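Local coordinates for lovastatin nonaketide synthase mokA (Monascus pilosus, PDB 6AD3), which catalyses the iterative nine-step assembly of the lovastatin polyketide as a type I polyketide synthase, of which this chain is the condensation domain, at residues H495-A498 against F499-Y503; V484-S488 against S489-V493. The protein carries 1 engineered substitution. One frame throughout, in Å; residues are numbered along the deposited sequence.

Interaction 1 of 2, residues H495-A498 against F499-Y503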
loop_
_atom_site.group_PDB
_atom_site.type_symbol
_atom_site.label_atom_id
_atom_site.label_comp_id
_atom_site.label_asym_id
_atom_site.label_seq_id
_atom_site.Cartn_x
_atom_site.Cartn_y
_atom_site.Cartn_z
ATOM N N HIS A 495 -20.949 3.602 -4.503
ATOM C CA HIS A 495 -20.830 2.879 -3.238
ATOM C C HIS A 495 -19.615 3.280 -2.388
ATOM O O HIS A 495 -19.715 3.318 -1.162
ATOM C CB HIS A 495 -20.868 1.387 -3.474
ATOM C CG HIS A 495 -22.245 0.857 -3.719
ATOM N ND1 HIS A 495 -22.484 -0.298 -4.437
ATOM C CD2 HIS A 495 -23.466 1.371 -3.424
ATOM C CE1 HIS A 495 -23.783 -0.516 -4.506
ATOM N NE2 HIS A 495 -24.404 0.495 -3.927
ATOM N N PRO A 496 -18.460 3.603 -3.025
ATOM C CA PRO A 496 -17.358 4.031 -2.145
ATOM C C PRO A 496 -17.724 5.243 -1.295
ATOM O O PRO A 496 -17.424 5.274 -0.079
ATOM C CB PRO A 496 -16.221 4.360 -3.141
ATOM C CG PRO A 496 -16.474 3.430 -4.293
ATOM C CD PRO A 496 -18.013 3.462 -4.426
ATOM N N ARG A 497 -18.366 6.239 -1.906
ATOM C CA ARG A 497 -18.798 7.408 -1.149
ATOM C C ARG A 497 -19.815 7.070 -0.043
ATOM O O ARG A 497 -19.760 7.642 1.051
ATOM C CB ARG A 497 -19.354 8.487 -2.060
ATOM C CG ARG A 497 -19.503 9.810 -1.304
ATOM C CD ARG A 497 -19.778 10.942 -2.250
ATOM N NE ARG A 497 -18.646 11.196 -3.134
ATOM C CZ ARG A 497 -17.500 11.739 -2.742
ATOM N NH1 ARG A 497 -17.310 12.068 -1.472
ATOM N NH2 ARG A 497 -16.544 11.957 -3.630
ATOM N N ALA A 498 -20.735 6.141 -0.317
ATOM C CA ALA A 498 -21.701 5.721 0.680
ATOM C C ALA A 498 -20.997 5.033 1.884
ATOM O O ALA A 498 -21.259 5.347 3.031
ATOM C CB ALA A 498 -22.748 4.797 0.058
ATOM N N PHE A 499 -20.007 4.193 1.605
ATOM C CA PHE A 499 -19.203 3.596 2.667
ATOM C C PHE A 499 -18.413 4.617 3.448
ATOM O O PHE A 499 -18.403 4.619 4.674
ATOM C CB PHE A 499 -18.253 2.539 2.097
ATOM C CG PHE A 499 -17.502 1.782 3.145
ATOM C CD1 PHE A 499 -16.329 2.279 3.674
ATOM C CD2 PHE A 499 -17.949 0.562 3.593
ATOM C CE1 PHE A 499 -15.636 1.579 4.653
ATOM C CE2 PHE A 499 -17.242 -0.147 4.555
ATOM C CZ PHE A 499 -16.092 0.385 5.108
ATOM N N LEU A 500 -17.784 5.527 2.736
ATOM C CA LEU A 500 -16.974 6.554 3.364
ATOM C C LEU A 500 -17.818 7.458 4.256
ATOM O O LEU A 500 -17.410 7.787 5.392
ATOM C CB LEU A 500 -16.256 7.343 2.266
ATOM C CG LEU A 500 -15.365 8.515 2.540
ATOM C CD1 LEU A 500 -14.303 8.142 3.543
ATOM C CD2 LEU A 500 -14.752 8.968 1.231
ATOM N N GLU A 501 -19.031 7.782 3.812
ATOM C CA GLU A 501 -19.926 8.604 4.611
ATOM C C GLU A 501 -20.317 7.868 5.881
ATOM O O GLU A 501 -20.415 8.471 6.940
ATOM C CB GLU A 501 -21.172 8.991 3.813
ATOM C CG GLU A 501 -20.887 10.072 2.764
ATOM C CD GLU A 501 -22.078 10.395 1.872
ATOM O OE1 GLU A 501 -21.961 11.392 1.118
ATOM O OE2 GLU A 501 -23.032 9.557 1.750
ATOM N N SER A 502 -20.678 6.594 5.743
ATOM C CA SER A 502 -21.026 5.763 6.917
ATOM C C SER A 502 -19.873 5.602 7.900
ATOM O O SER A 502 -20.061 5.606 9.116
ATOM C CB SER A 502 -21.551 4.396 6.486
ATOM O OG SER A 502 -22.816 4.544 5.875
ATOM N N TYR A 503 -18.657 5.522 7.364
ATOM C CA TYR A 503 -17.474 5.387 8.180
ATOM C C TYR A 503 -17.197 6.674 8.949
ATOM O O TYR A 503 -16.947 6.645 10.165
ATOM C CB TYR A 503 -16.290 4.997 7.287
ATOM C CG TYR A 503 -15.002 4.777 8.049
ATOM C CD1 TYR A 503 -14.907 3.796 9.039
ATOM C CD2 TYR A 503 -13.882 5.528 7.764
ATOM C CE1 TYR A 503 -13.733 3.595 9.749
ATOM C CE2 TYR A 503 -12.706 5.364 8.496
ATOM C CZ TYR A 503 -12.632 4.373 9.465
ATOM O OH TYR A 503 -11.476 4.221 10.200
#
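R497 and E501 sit one helical turn apart and touch through the carbons of the arginine. OE1 of E501 lies 3.8 Å from CG of R497 and 4.0 Å from its CD. The charged ends do not meet: NH1 of R497 stays 5.4 Å from OE1 of E501. The shape of the arginine accounts for this. The R497 chain is extended as far as CD, then bends at chi3 (-66°), which carries the guanidinium away from the carboxylate. CG of E501 rests 3.2 Å from the carbonyl O of R497. Any attraction between the two charges is therefore probably modest.

F499 and L500 point their side chains to the buried side of the helix. With CG opposite the backbone N (chi1 -174°), the F499 ring leaves the helix and packs on Y335, L338 and L342 of helix 327-343. L500 meets L482 and A306 on two strands. CB of L500 passes 3.3 Å from the carbonyl O of P496. P496 lies in the first turn, where its lack of an N-H costs no intrahelical bond.

The backbone follows the i to i+4 pattern. F499 N donates to H495 O at 2.9 Å, L500 N to P496 O at 2.8 Å, and S502 N to A498 O at 3.0 Å; E501 N is bonded to R497 O in the same way. The whole is the first turns of an amphipathic alpha-helix, 495-512, which packs on strands 481-487 and 301-307 of the six-stranded mixed sheet of the condensation domain.

Interaction 2 of 2, residues V484-S488 against S489-V493; sequences VKLQS and SVYEV
Q487 and Y491 are joined by backbone hydrogen bonding, and the carbonyl O of Q487 is gripped twice. V490 N donates to Q487 O at 3.1 Å, from well above the carbonyl plane (57° out of it). Y491 N donates to the same Q487 O at 2.9 Å, almost in line with the C=O bond. A CA-H...O contact adds to these, with S488 CA 3.6 Å from Y491 O.

The apolar part is L486 against Y491, whose side chains cross at about a right angle. CB of L486 lies 3.8 Å from CD2 of Y491, and CD1 of L486 is 4.0 Å from CG of Y491. With CG opposite its own carbonyl carbon (chi1 -65°), the Y491 ring lies beside L486 CB, and its edge comes near Q487 O. CG1 of V490 lies over one ring face, toward the rim. OG of S489 makes a van der Waals contact with CB of Q487 at 3.5 Å.

Polar ends find partners beyond the turn. Y491 OH is hydrogen-bonded to M280 N, and S488 OG to K300 O.

The backbone angles of S488 and S489 suit a type I beta-turn, 487-490. It overlaps an alpha-turn closed at Y491, and together they end strand 481-487 and start the connection to helix 495-512.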
loop_
_atom_site.group_PDB
_atom_site.type_symbol
_atom_site.label_atom_id
_atom_site.label_comp_id
_atom_site.label_asym_id
_atom_site.label_seq_id
_atom_site.Cartn_x
_atom_site.Cartn_y
_atom_site.Cartn_z
ATOM N N VAL A 484 -11.444 5.299 0.188
ATOM C CA VAL A 484 -12.112 3.991 0.132
ATOM C C VAL A 484 -12.196 3.504 -1.329
ATOM O O VAL A 484 -12.628 4.266 -2.255
ATOM C CB VAL A 484 -13.547 4.080 0.711
ATOM C CG1 VAL A 484 -14.300 2.794 0.451
ATOM C CG2 VAL A 484 -13.471 4.363 2.196
ATOM N N LYS A 485 -11.757 2.269 -1.534
ATOM C CA LYS A 485 -11.774 1.607 -2.837
ATOM C C LYS A 485 -12.623 0.362 -2.727
ATOM O O LYS A 485 -12.424 -0.440 -1.816
ATOM C CB LYS A 485 -10.358 1.210 -3.264
ATOM C CG LYS A 485 -9.360 2.387 -3.339
ATOM C CD LYS A 485 -7.941 1.905 -3.695
ATOM C CE LYS A 485 -6.969 3.059 -3.945
ATOM N NZ LYS A 485 -5.561 2.570 -4.071
ATOM N N LEU A 486 -13.536 0.192 -3.682
ATOM C CA LEU A 486 -14.393 -1.002 -3.782
ATOM C C LEU A 486 -14.241 -1.659 -5.157
ATOM O O LEU A 486 -14.028 -0.973 -6.176
ATOM C CB LEU A 486 -15.850 -0.624 -3.546
ATOM C CG LEU A 486 -16.164 0.122 -2.265
ATOM C CD1 LEU A 486 -17.652 0.493 -2.225
ATOM C CD2 LEU A 486 -15.803 -0.764 -1.056
ATOM N N GLN A 487 -14.270 -2.992 -5.187
ATOM C CA GLN A 487 -14.166 -3.707 -6.451
ATOM C C GLN A 487 -15.400 -3.392 -7.319
ATOM O O GLN A 487 -16.538 -3.586 -6.868
ATOM C CB GLN A 487 -14.106 -5.221 -6.213
ATOM C CG GLN A 487 -12.830 -5.725 -5.596
ATOM C CD GLN A 487 -11.618 -5.615 -6.522
ATOM O OE1 GLN A 487 -10.511 -5.223 -6.084
ATOM N NE2 GLN A 487 -11.808 -5.968 -7.788
ATOM N N SER A 488 -15.169 -2.980 -8.562
ATOM C CA SER A 488 -16.265 -2.724 -9.532
ATOM C C SER A 488 -16.977 -4.039 -9.874
ATOM O O SER A 488 -18.134 -4.035 -10.277
ATOM C CB SER A 488 -15.697 -2.059 -10.797
ATOM O OG SER A 488 -14.857 -2.965 -11.490
ATOM N N SER A 489 -16.331 -5.164 -9.610
ATOM C CA SER A 489 -16.937 -6.475 -9.883
ATOM C C SER A 489 -18.112 -6.754 -8.978
ATOM O O SER A 489 -18.951 -7.589 -9.281
ATOM C CB SER A 489 -15.881 -7.584 -9.744
ATOM O OG SER A 489 -15.371 -7.643 -8.427
ATOM N N VAL A 490 -18.177 -6.037 -7.869
ATOM C CA VAL A 490 -19.181 -6.278 -6.843
ATOM C C VAL A 490 -20.026 -5.029 -6.610
ATOM O O VAL A 490 -21.172 -5.146 -6.177
ATOM C CB VAL A 490 -18.511 -6.643 -5.492
ATOM C CG1 VAL A 490 -19.562 -6.880 -4.420
ATOM C CG2 VAL A 490 -17.649 -7.878 -5.655
ATOM N N TYR A 491 -19.376 -3.853 -6.679
ATOM C CA TYR A 491 -19.958 -2.597 -6.189
ATOM C C TYR A 491 -20.125 -1.578 -7.277
ATOM O O TYR A 491 -19.482 -1.656 -8.341
ATOM C CB TYR A 491 -19.106 -1.994 -5.037
ATOM C CG TYR A 491 -19.090 -2.869 -3.806
ATOM C CD1 TYR A 491 -20.215 -2.988 -3.024
ATOM C CD2 TYR A 491 -18.028 -3.709 -3.538
ATOM C CE1 TYR A 491 -20.236 -3.783 -1.916
ATOM C CE2 TYR A 491 -18.035 -4.528 -2.423
ATOM C CZ TYR A 491 -19.171 -4.597 -1.648
ATOM O OH TYR A 491 -19.216 -5.411 -0.543
ATOM N N GLU A 492 -21.005 -0.613 -7.011
ATOM C CA GLU A 492 -21.332 0.430 -7.975
ATOM C C GLU A 492 -20.495 1.682 -7.750
ATOM O O GLU A 492 -19.978 1.918 -6.654
ATOM C CB GLU A 492 -22.834 0.814 -7.865
ATOM C CG GLU A 492 -23.790 -0.349 -8.006
ATOM C CD GLU A 492 -23.366 -1.302 -9.106
ATOM O OE1 GLU A 492 -23.248 -2.521 -8.842
ATOM O OE2 GLU A 492 -23.009 -0.816 -10.192
ATOM N N VAL A 493 -20.575 2.582 -8.722
ATOM C CA VAL A 493 -19.756 3.789 -8.740
ATOM C C VAL A 493 -20.024 4.695 -7.514
ATOM O O VAL A 493 -19.097 5.338 -6.987
ATOM C CB VAL A 493 -20.018 4.569 -10.041
ATOM C CG1 VAL A 493 -19.502 5.983 -9.946
ATOM C CG2 VAL A 493 -19.373 3.834 -11.219
#

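In the fold
The two interactions are consecutive in the chain: 484-493 ends strand 481-487 and turns, and 495-503 begins the helix that comes back over that strand. They also meet in space. CD1 of L486 packs 3.3 Å from N of P496, and CD1 of F499 lies 3.8 Å from CG2 of V484. Interaction 2 is buried and rests on one shared carbonyl and an aromatic-aliphatic pair. Interaction 1 is partly buried. Its F499 and L500 face inward, while R497 and E501 lie on the exposed side. Both belong to the six-stranded sheet lobe, one finishing an inner strand and the other opening its covering helix.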